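Local coordinates for dihydrodipicolinate synthase (Oceanobacillus iheyensis HTE831, PDB 3D0C), which probably catalyses the condensation of pyruvate with aspartate semialdehyde to 4-hydroxy-tetrahydrodipicolinate, a step of lysine biosynthesis, within a TIM barrel, at residues I142-A147 against D152-L157; S223-E228 against W239-D244; R252-N257 against P287-E292. The protein carries 1 engineered substitution. One frame throughout, in Å; residues are numbered along the deposited sequence.

Interaction 1 (I142-A147 against D152-L157); sequences IYFKDA and DVIKEL
Ile154 lays the end of its side chain on the ring of Phe144, and this CH-pi contact is the tight part of the joint between strand 140-144 and helix 152-157. CD1 of Ile154 sits over the middle of one ring face, 3.8 Å from the centroid of the Phe144 ring and only 14° off the ring normal. CG1 follows it across the same ring, 4.0 Å from Phe144 CD1. The CB of Ile154 does not aim straight at the strand; CG1 lies anti to its carbonyl carbon (chi1 -69°), and the extended chi2 of 171° carries CD1 over to the ring. A flat aromatic suits the strand position because it offers a broad surface to the CG1-CD1 arm of the isoleucine.

Val153 approaches the same ring obliquely, its CB 4.2 Å from Phe144 CE1. One turn along the helix the packing thins to a single methyl pair: Ile142 CD1 and Leu157 CD1 meet at 3.9 Å, their side chains crossing at about a right angle. All five residues are buried and apolar, so the joint is made by shape and not by polar bonds. By contrast, the exposed side of the helix is polar: Lys155 NZ forms a salt bridge with Asp152 OD1 at 3.3 Å, its hydrogen bond weak.

Side chains alternate along the strand. Ile142 and Phe144 face the helix, while Tyr143, the predicted proton donor/acceptor, points away from it, its OH accepting a hydrogen bond from Lys145 NZ. The strand and helix open a beta-alpha-beta unit of the TIM barrel that is completed by strand 163-168. Helix 122-135 packs against Ile142 and Leu157 through Tyr129, and helix 173-182 reaches Ile154 through Val179.

Interaction 2 (S223-E228 against W239-D244); sequences SFALLE and WDVWED
Val241 reaches across to helix 220-232 with both of its methyl groups, each meeting a different residue. CG1 lies 3.7 Å from Leu226 CB, and CG2 lies 4.2 Å from Ala225 CB. The valine torsion explains the division: with chi1 at -178°, CG1 stands anti to the backbone N while CG2 is anti to the carbonyl carbon, and the forked end straddles two successive residues of the facing helix. CG1 also comes 3.8 Å from the backbone N of Leu226, which shows how near the helix surface it rests. The backbones are correspondingly close, the CA atoms of Leu226 and Val241 being 5.8 Å apart.

Small or beta-branched residues suit such an approach. Ala225 directs only a methyl toward the partner helix, and valine is short and fixed in shape. The pair of helices, 220-232 and 235-257, follows the last strand of the TIM barrel, 210-213; the first of them packs against the barrel through Leu227 on Ile15, and the second begins the C-terminal helical part of the chain. A short turn joins them, making a helical hairpin.

Leu226 touches Val241 with its CB alone, because chi1 of 177° puts CG anti to the backbone N, and the branched end packs on Glu197 of helix 196-206. Trp242 takes a similar first torsion, 172°, but its indole leads away from helix 220-232, and its NE1 is hydrogen-bonded to the carbonyl O of Lys198.

Interaction 3 (R252-N257 against P287-E292); sequences RAKHNN and PNDRLE
Asp289 receives Lys254 on one carboxylate oxygen and His255 on the other, so that two neighbouring residues grip one acid at the start of helix 287-303. The charged interaction is a salt bridge of 2.8 Å between Lys254 NZ and Asp289 OD1, using the syn lone pair of that oxygen. Lys254 and Asp289 approach from opposite directions, and the bend at chi3 (67°) in the lysine chain leaves its CE 3.6 Å from Asp289 OD1. Glu292, one turn further on, adds a second, more distant charge, its OE2 being 4.1 Å from Lys254 NZ.

The other bond is a His-carboxylate hydrogen bond. His255 NE2 donates to the syn lone pair of Asp289 OD2 at 2.8 Å, with a moderately bent N-H...O angle of 150°. The oxygen stands at the ring edge, near its plane, while the carboxylate is turned 38° from the imidazole. Asp289 OD2 also accepts from Asn259 ND2.

Replacing Asp289 with an alanine would probably leave His255 NE2 without its acceptor and the Lys254 ammonium without its salt-bridge mate, freeing both side chains to turn.

With three donors on its two oxygens, the buried carboxylate is likely to be stabilised as an anion, and it could in turn favour a protonated imidazole on His255.

Interactions 2 and 3 share helix 235-257: its early turns pack on helix 220-232, and residues 252-257, further along it, meet helix 287-303. Their centres lie 22 Å apart, and their nearest atoms about 8 Å. Interaction 1 belongs to the barrel itself, its centre 28 Å from that of interaction 2 and 30 Å from that of interaction 3, although its nearest atoms come within about 7 Å of the latter. It alone adjoins the predicted active site: it includes Tyr143, and the Phe144 side chain is about 7 Å from that of Lys167, the predicted Schiff-base lysine. Interaction 3 is the one of the three that also packs on the second subunit, through Asn256 and Asn257.

Interaction 1 (I142-A147 against D152-L157)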
loop_
_atom_site.group_PDB
_atom_site.type_symbol
_atom_site.label_atom_id
_atom_site.label_comp_id
_atom_site.label_asym_id
_atom_site.label_seq_id
_atom_site.Cartn_x
_atom_site.Cartn_y
_atom_site.Cartn_z
ATOM N N ILE A 142 -16.342 3.847 -0.847
ATOM C CA ILE A 142 -15.031 3.589 -1.449
ATOM C C ILE A 142 -14.122 4.817 -1.431
ATOM O O ILE A 142 -14.519 5.908 -1.850
ATOM C CB ILE A 142 -15.146 3.108 -2.910
ATOM C CG1 ILE A 142 -15.838 1.748 -2.924
ATOM C CG2 ILE A 142 -13.761 3.007 -3.593
ATOM C CD1 ILE A 142 -16.319 1.212 -4.254
ATOM N N TYR A 143 -12.917 4.624 -0.888
ATOM C CA TYR A 143 -11.893 5.658 -0.849
ATOM C C TYR A 143 -11.150 5.476 -2.171
ATOM O O TYR A 143 -10.345 4.554 -2.333
ATOM C CB TYR A 143 -10.960 5.437 0.336
ATOM C CG TYR A 143 -9.898 6.508 0.472
ATOM C CD1 TYR A 143 -10.236 7.863 0.557
ATOM C CD2 TYR A 143 -8.555 6.164 0.561
ATOM C CE1 TYR A 143 -9.243 8.853 0.736
ATOM C CE2 TYR A 143 -7.568 7.131 0.740
ATOM C CZ TYR A 143 -7.909 8.466 0.829
ATOM O OH TYR A 143 -6.897 9.379 1.028
ATOM N N PHE A 144 -11.455 6.364 -3.109
ATOM C CA PHE A 144 -10.900 6.346 -4.463
ATOM C C PHE A 144 -9.794 7.391 -4.645
ATOM O O PHE A 144 -10.071 8.587 -4.779
ATOM C CB PHE A 144 -12.040 6.627 -5.450
ATOM C CG PHE A 144 -11.790 6.122 -6.838
ATOM C CD1 PHE A 144 -11.980 4.783 -7.147
ATOM C CD2 PHE A 144 -11.377 6.993 -7.844
ATOM C CE1 PHE A 144 -11.765 4.310 -8.440
ATOM C CE2 PHE A 144 -11.158 6.534 -9.141
ATOM C CZ PHE A 144 -11.353 5.186 -9.440
ATOM N N LYS A 145 -8.542 6.943 -4.690
ATOM C CA LYS A 145 -7.431 7.877 -4.808
ATOM C C LYS A 145 -6.367 7.556 -5.857
ATOM O O LYS A 145 -5.374 8.275 -5.961
ATOM C CB LYS A 145 -6.742 7.998 -3.449
ATOM C CG LYS A 145 -5.975 6.742 -3.067
ATOM C CD LYS A 145 -5.482 6.784 -1.627
ATOM C CE LYS A 145 -4.584 7.983 -1.364
ATOM N NZ LYS A 145 -4.286 8.134 0.093
ATOM N N ASP A 146 -6.562 6.485 -6.619
ATOM C CA ASP A 146 -5.590 6.070 -7.638
ATOM C C ASP A 146 -5.951 6.692 -8.982
ATOM O O ASP A 146 -6.864 6.222 -9.654
ATOM C CB ASP A 146 -5.607 4.536 -7.755
ATOM C CG ASP A 146 -4.514 3.983 -8.677
ATOM O OD1 ASP A 146 -3.918 4.743 -9.471
ATOM O OD2 ASP A 146 -4.267 2.760 -8.611
ATOM N N ALA A 147 -5.237 7.744 -9.372
ATOM C CA ALA A 147 -5.513 8.411 -10.639
ATOM C C ALA A 147 -5.336 7.490 -11.850
ATOM O O ALA A 147 -5.867 7.769 -12.926
ATOM C CB ALA A 147 -4.620 9.650 -10.787
ATOM N N ASP A 152 -14.613 5.067 -14.522
ATOM C CA ASP A 152 -15.654 4.126 -14.926
ATOM C C ASP A 152 -15.797 2.993 -13.905
ATOM O O ASP A 152 -16.795 2.280 -13.903
ATOM C CB ASP A 152 -15.354 3.534 -16.301
ATOM C CG ASP A 152 -15.474 4.553 -17.424
ATOM O OD1 ASP A 152 -16.226 5.547 -17.292
ATOM O OD2 ASP A 152 -14.817 4.338 -18.461
ATOM N N VAL A 153 -14.790 2.816 -13.052
ATOM C CA VAL A 153 -14.852 1.789 -12.008
ATOM C C VAL A 153 -15.996 2.199 -11.081
ATOM O O VAL A 153 -16.817 1.375 -10.667
ATOM C CB VAL A 153 -13.550 1.737 -11.174
ATOM C CG1 VAL A 153 -13.748 0.860 -9.926
ATOM C CG2 VAL A 153 -12.412 1.208 -12.026
ATOM N N ILE A 154 -16.024 3.491 -10.762
ATOM C CA ILE A 154 -17.051 4.060 -9.908
ATOM C C ILE A 154 -18.412 3.960 -10.606
ATOM O O ILE A 154 -19.392 3.521 -10.006
ATOM C CB ILE A 154 -16.751 5.554 -9.596
ATOM C CG1 ILE A 154 -15.526 5.671 -8.684
ATOM C CG2 ILE A 154 -17.963 6.208 -8.950
ATOM C CD1 ILE A 154 -15.026 7.097 -8.508
ATOM N N LYS A 155 -18.459 4.373 -11.870
ATOM C CA LYS A 155 -19.694 4.347 -12.658
ATOM C C LYS A 155 -20.295 2.945 -12.710
ATOM O O LYS A 155 -21.509 2.767 -12.566
ATOM C CB LYS A 155 -19.415 4.856 -14.078
ATOM C CG LYS A 155 -19.012 6.331 -14.122
ATOM C CD LYS A 155 -18.493 6.768 -15.489
ATOM C CE LYS A 155 -19.533 6.596 -16.582
ATOM N NZ LYS A 155 -19.018 7.108 -17.887
ATOM N N GLU A 156 -19.432 1.959 -12.908
ATOM C CA GLU A 156 -19.833 0.558 -12.965
ATOM C C GLU A 156 -20.463 0.074 -11.656
ATOM O O GLU A 156 -21.452 -0.664 -11.661
ATOM C CB GLU A 156 -18.609 -0.306 -13.279
ATOM C CG GLU A 156 -18.778 -1.773 -12.961
ATOM C CD GLU A 156 -19.276 -2.565 -14.143
ATOM O OE1 GLU A 156 -20.313 -2.177 -14.724
ATOM O OE2 GLU A 156 -18.628 -3.576 -14.492
ATOM N N LEU A 157 -19.897 0.499 -10.534
ATOM C CA LEU A 157 -20.376 0.077 -9.220
ATOM C C LEU A 157 -21.514 0.882 -8.596
ATOM O O LEU A 157 -22.257 0.364 -7.759
ATOM C CB LEU A 157 -19.203 0.062 -8.241
ATOM C CG LEU A 157 -18.032 -0.855 -8.599
ATOM C CD1 LEU A 157 -16.850 -0.538 -7.699
ATOM C CD2 LEU A 157 -18.458 -2.305 -8.454
#

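Interaction 2 (S223-E228 against W239-D244)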
loop_
_atom_site.group_PDB
_atom_site.type_symbol
_atom_site.label_atom_id
_atom_site.label_comp_id
_atom_site.label_asym_id
_atom_site.label_seq_id
_atom_site.Cartn_x
_atom_site.Cartn_y
_atom_site.Cartn_z
ATOM N N SER A 223 -13.198 23.738 11.040
ATOM C CA SER A 223 -13.716 22.809 10.046
ATOM C C SER A 223 -15.212 23.012 9.867
ATOM O O SER A 223 -15.719 22.979 8.743
ATOM C CB SER A 223 -13.452 21.363 10.483
ATOM O OG SER A 223 -12.064 21.110 10.582
ATOM N N PHE A 224 -15.923 23.209 10.976
ATOM C CA PHE A 224 -17.366 23.409 10.908
ATOM C C PHE A 224 -17.725 24.795 10.395
ATOM O O PHE A 224 -18.814 24.993 9.861
ATOM C CB PHE A 224 -18.015 23.154 12.270
ATOM C CG PHE A 224 -18.419 21.721 12.480
ATOM C CD1 PHE A 224 -19.526 21.196 11.818
ATOM C CD2 PHE A 224 -17.670 20.890 13.302
ATOM C CE1 PHE A 224 -19.880 19.856 11.977
ATOM C CE2 PHE A 224 -18.013 19.553 13.468
ATOM C CZ PHE A 224 -19.118 19.035 12.804
ATOM N N ALA A 225 -16.816 25.751 10.569
ATOM C CA ALA A 225 -17.052 27.103 10.067
ATOM C C ALA A 225 -17.023 27.008 8.536
ATOM O O ALA A 225 -17.814 27.650 7.834
ATOM C CB ALA A 225 -15.967 28.050 10.563
ATOM N N LEU A 226 -16.112 26.184 8.027
ATOM C CA LEU A 226 -15.997 25.982 6.588
ATOM C C LEU A 226 -17.230 25.253 6.062
ATOM O O LEU A 226 -17.766 25.612 5.011
ATOM C CB LEU A 226 -14.737 25.172 6.253
ATOM C CG LEU A 226 -14.566 24.841 4.766
ATOM C CD1 LEU A 226 -14.520 26.134 3.972
ATOM C CD2 LEU A 226 -13.297 24.033 4.546
ATOM N N LEU A 227 -17.688 24.230 6.778
ATOM C CA LEU A 227 -18.869 23.503 6.316
ATOM C C LEU A 227 -20.081 24.430 6.247
ATOM O O LEU A 227 -20.808 24.440 5.256
ATOM C CB LEU A 227 -19.188 22.320 7.236
ATOM C CG LEU A 227 -20.480 21.567 6.881
ATOM C CD1 LEU A 227 -20.364 20.931 5.506
ATOM C CD2 LEU A 227 -20.755 20.503 7.922
ATOM N N GLU A 228 -20.297 25.217 7.297
ATOM C CA GLU A 228 -21.443 26.118 7.304
ATOM C C GLU A 228 -21.365 27.119 6.159
ATOM O O GLU A 228 -22.357 27.362 5.470
ATOM C CB GLU A 228 -21.543 26.868 8.630
ATOM C CG GLU A 228 -22.778 27.750 8.708
ATOM C CD GLU A 228 -23.034 28.282 10.103
ATOM O OE1 GLU A 228 -22.183 29.038 10.619
ATOM O OE2 GLU A 228 -24.089 27.941 10.681
ATOM N N TRP A 239 -13.738 31.327 1.392
ATOM C CA TRP A 239 -12.343 31.632 1.101
ATOM C C TRP A 239 -11.562 32.061 2.345
ATOM O O TRP A 239 -10.386 31.735 2.474
ATOM C CB TRP A 239 -12.256 32.734 0.038
ATOM C CG TRP A 239 -12.743 32.323 -1.322
ATOM C CD1 TRP A 239 -13.375 33.117 -2.239
ATOM C CD2 TRP A 239 -12.614 31.030 -1.934
ATOM N NE1 TRP A 239 -13.647 32.401 -3.383
ATOM C CE2 TRP A 239 -13.188 31.118 -3.223
ATOM C CE3 TRP A 239 -12.062 29.810 -1.522
ATOM C CZ2 TRP A 239 -13.235 30.030 -4.100
ATOM C CZ3 TRP A 239 -12.108 28.730 -2.393
ATOM C CH2 TRP A 239 -12.687 28.848 -3.668
ATOM N N ASP A 240 -12.196 32.800 3.253
ATOM C CA ASP A 240 -11.501 33.235 4.471
ATOM C C ASP A 240 -11.147 32.041 5.372
ATOM O O ASP A 240 -10.020 31.946 5.861
ATOM C CB ASP A 240 -12.361 34.230 5.263
ATOM C CG ASP A 240 -12.340 35.638 4.672
ATOM O OD1 ASP A 240 -11.484 35.943 3.807
ATOM O OD2 ASP A 240 -13.188 36.452 5.087
ATOM N N VAL A 241 -12.100 31.139 5.598
ATOM C CA VAL A 241 -11.828 29.978 6.456
ATOM C C VAL A 241 -10.801 29.088 5.777
ATOM O O VAL A 241 -9.910 28.537 6.431
ATOM C CB VAL A 241 -13.096 29.133 6.735
ATOM C CG1 VAL A 241 -12.754 27.964 7.673
ATOM C CG2 VAL A 241 -14.174 30.003 7.360
ATOM N N TRP A 242 -10.937 28.973 4.459
ATOM C CA TRP A 242 -10.048 28.176 3.622
ATOM C C TRP A 242 -8.601 28.633 3.773
ATOM O O TRP A 242 -7.712 27.820 4.029
ATOM C CB TRP A 242 -10.492 28.296 2.159
ATOM C CG TRP A 242 -9.565 27.695 1.157
ATOM C CD1 TRP A 242 -9.370 26.367 0.901
ATOM C CD2 TRP A 242 -8.724 28.405 0.246
ATOM N NE1 TRP A 242 -8.461 26.208 -0.116
ATOM C CE2 TRP A 242 -8.049 27.446 -0.538
ATOM C CE3 TRP A 242 -8.477 29.764 0.013
ATOM C CZ2 TRP A 242 -7.142 27.801 -1.538
ATOM C CZ3 TRP A 242 -7.573 30.117 -0.983
ATOM C CH2 TRP A 242 -6.918 29.137 -1.745
ATOM N N GLU A 243 -8.364 29.933 3.607
ATOM C CA GLU A 243 -7.015 30.487 3.736
ATOM C C GLU A 243 -6.459 30.250 5.133
ATOM O O GLU A 243 -5.246 30.118 5.318
ATOM C CB GLU A 243 -7.009 32.002 3.513
ATOM C CG GLU A 243 -7.629 32.478 2.232
ATOM C CD GLU A 243 -7.472 33.974 2.077
ATOM O OE1 GLU A 243 -7.836 34.711 3.018
ATOM O OE2 GLU A 243 -6.982 34.409 1.018
ATOM N N ASP A 244 -7.358 30.221 6.111
ATOM C CA ASP A 244 -6.987 30.041 7.510
ATOM C C ASP A 244 -6.528 28.627 7.867
ATOM O O ASP A 244 -5.649 28.459 8.714
ATOM C CB ASP A 244 -8.165 30.445 8.408
ATOM C CG ASP A 244 -7.791 30.505 9.884
ATOM O OD1 ASP A 244 -6.826 31.223 10.226
ATOM O OD2 ASP A 244 -8.467 29.842 10.704
#

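Interaction 3 (R252-N257 against P287-E292)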
loop_
_atom_site.group_PDB
_atom_site.type_symbol
_atom_site.label_atom_id
_atom_site.label_comp_id
_atom_site.label_asym_id
_atom_site.label_seq_id
_atom_site.Cartn_x
_atom_site.Cartn_y
_atom_site.Cartn_z
ATOM N N ARG A 252 0.727 19.090 6.884
ATOM C CA ARG A 252 0.443 17.657 6.901
ATOM C C ARG A 252 0.901 16.976 5.621
ATOM O O ARG A 252 1.310 15.810 5.637
ATOM C CB ARG A 252 -1.055 17.408 7.083
ATOM C CG ARG A 252 -1.627 17.920 8.391
ATOM C CD ARG A 252 -3.121 17.657 8.467
ATOM N NE ARG A 252 -3.428 16.229 8.496
ATOM C CZ ARG A 252 -4.620 15.720 8.203
ATOM N NH1 ARG A 252 -5.617 16.524 7.851
ATOM N NH2 ARG A 252 -4.821 14.412 8.269
ATOM N N ALA A 253 0.843 17.711 4.516
ATOM C CA ALA A 253 1.212 17.156 3.225
ATOM C C ALA A 253 2.718 17.106 2.945
ATOM O O ALA A 253 3.140 16.451 1.997
ATOM C CB ALA A 253 0.483 17.922 2.110
ATOM N N LYS A 254 3.530 17.771 3.763
ATOM C CA LYS A 254 4.979 17.766 3.539
ATOM C C LYS A 254 5.584 16.365 3.570
ATOM O O LYS A 254 5.077 15.470 4.247
ATOM C CB LYS A 254 5.705 18.624 4.580
ATOM C CG LYS A 254 5.359 20.101 4.562
ATOM C CD LYS A 254 6.358 20.899 5.406
ATOM C CE LYS A 254 7.752 20.892 4.774
ATOM N NZ LYS A 254 8.772 21.637 5.568
ATOM N N HIS A 255 6.680 16.188 2.839
ATOM C CA HIS A 255 7.365 14.903 2.779
ATOM C C HIS A 255 6.441 13.834 2.215
ATOM O O HIS A 255 6.363 12.717 2.731
ATOM C CB HIS A 255 7.855 14.505 4.174
ATOM C CG HIS A 255 8.540 15.616 4.904
ATOM N ND1 HIS A 255 9.596 16.318 4.366
ATOM C CD2 HIS A 255 8.291 16.175 6.112
ATOM C CE1 HIS A 255 9.967 17.265 5.208
ATOM N NE2 HIS A 255 9.191 17.200 6.274
ATOM N N ASN A 256 5.739 14.190 1.145
ATOM C CA ASN A 256 4.823 13.272 0.487
ATOM C C ASN A 256 3.789 12.734 1.476
ATOM O O ASN A 256 3.490 11.538 1.498
ATOM C CB ASN A 256 5.626 12.130 -0.158
ATOM C CG ASN A 256 4.756 11.172 -0.951
ATOM O OD1 ASN A 256 3.840 11.588 -1.659
ATOM N ND2 ASN A 256 5.050 9.883 -0.847
ATOM N N ASN A 257 3.256 13.638 2.297
ATOM C CA ASN A 257 2.238 13.310 3.292
ATOM C C ASN A 257 2.755 12.555 4.514
ATOM O O ASN A 257 1.962 12.050 5.318
ATOM C CB ASN A 257 1.104 12.509 2.643
ATOM C CG ASN A 257 0.500 13.225 1.450
ATOM O OD1 ASN A 257 0.031 14.355 1.565
ATOM N ND2 ASN A 257 0.518 12.567 0.292
ATOM N N PRO A 287 12.803 19.154 13.507
ATOM C CA PRO A 287 12.831 20.400 14.285
ATOM C C PRO A 287 12.155 21.584 13.586
ATOM O O PRO A 287 11.339 22.295 14.182
ATOM C CB PRO A 287 14.325 20.633 14.506
ATOM C CG PRO A 287 14.866 19.233 14.593
ATOM C CD PRO A 287 14.136 18.523 13.464
ATOM N N ASN A 288 12.506 21.792 12.322
ATOM C CA ASN A 288 11.946 22.887 11.546
ATOM C C ASN A 288 10.435 22.799 11.365
ATOM O O ASN A 288 9.746 23.813 11.457
ATOM C CB ASN A 288 12.645 22.978 10.184
ATOM C CG ASN A 288 14.069 23.519 10.295
ATOM O OD1 ASN A 288 14.302 24.541 10.944
ATOM N ND2 ASN A 288 15.022 22.842 9.655
ATOM N N ASP A 289 9.912 21.604 11.103
ATOM C CA ASP A 289 8.468 21.464 10.940
ATOM C C ASP A 289 7.782 21.669 12.283
ATOM O O ASP A 289 6.659 22.163 12.356
ATOM C CB ASP A 289 8.108 20.084 10.390
ATOM C CG ASP A 289 8.438 19.939 8.922
ATOM O OD1 ASP A 289 8.710 20.968 8.265
ATOM O OD2 ASP A 289 8.412 18.796 8.420
ATOM N N ARG A 290 8.461 21.282 13.355
ATOM C CA ARG A 290 7.892 21.451 14.683
ATOM C C ARG A 290 7.734 22.958 14.947
ATOM O O ARG A 290 6.694 23.416 15.420
ATOM C CB ARG A 290 8.802 20.780 15.730
ATOM C CG ARG A 290 8.222 20.719 17.142
ATOM C CD ARG A 290 9.042 19.813 18.083
ATOM N NE ARG A 290 8.921 18.376 17.810
ATOM C CZ ARG A 290 9.828 17.653 17.156
ATOM N NH1 ARG A 290 10.933 18.231 16.695
ATOM N NH2 ARG A 290 9.651 16.345 16.987
ATOM N N LEU A 291 8.762 23.726 14.610
ATOM C CA LEU A 291 8.727 25.174 14.796
ATOM C C LEU A 291 7.611 25.796 13.953
ATOM O O LEU A 291 6.863 26.658 14.423
ATOM C CB LEU A 291 10.082 25.773 14.404
ATOM C CG LEU A 291 10.236 27.295 14.466
ATOM C CD1 LEU A 291 9.846 27.806 15.851
ATOM C CD2 LEU A 291 11.676 27.667 14.124
ATOM N N GLU A 292 7.489 25.345 12.709
ATOM C CA GLU A 292 6.455 25.868 11.822
ATOM C C GLU A 292 5.067 25.629 12.394
ATOM O O GLU A 292 4.190 26.490 12.296
ATOM C CB GLU A 292 6.556 25.237 10.433
ATOM C CG GLU A 292 7.524 25.949 9.507
ATOM C CD GLU A 292 7.262 25.641 8.041
ATOM O OE1 GLU A 292 6.098 25.785 7.598
ATOM O OE2 GLU A 292 8.223 25.266 7.333
#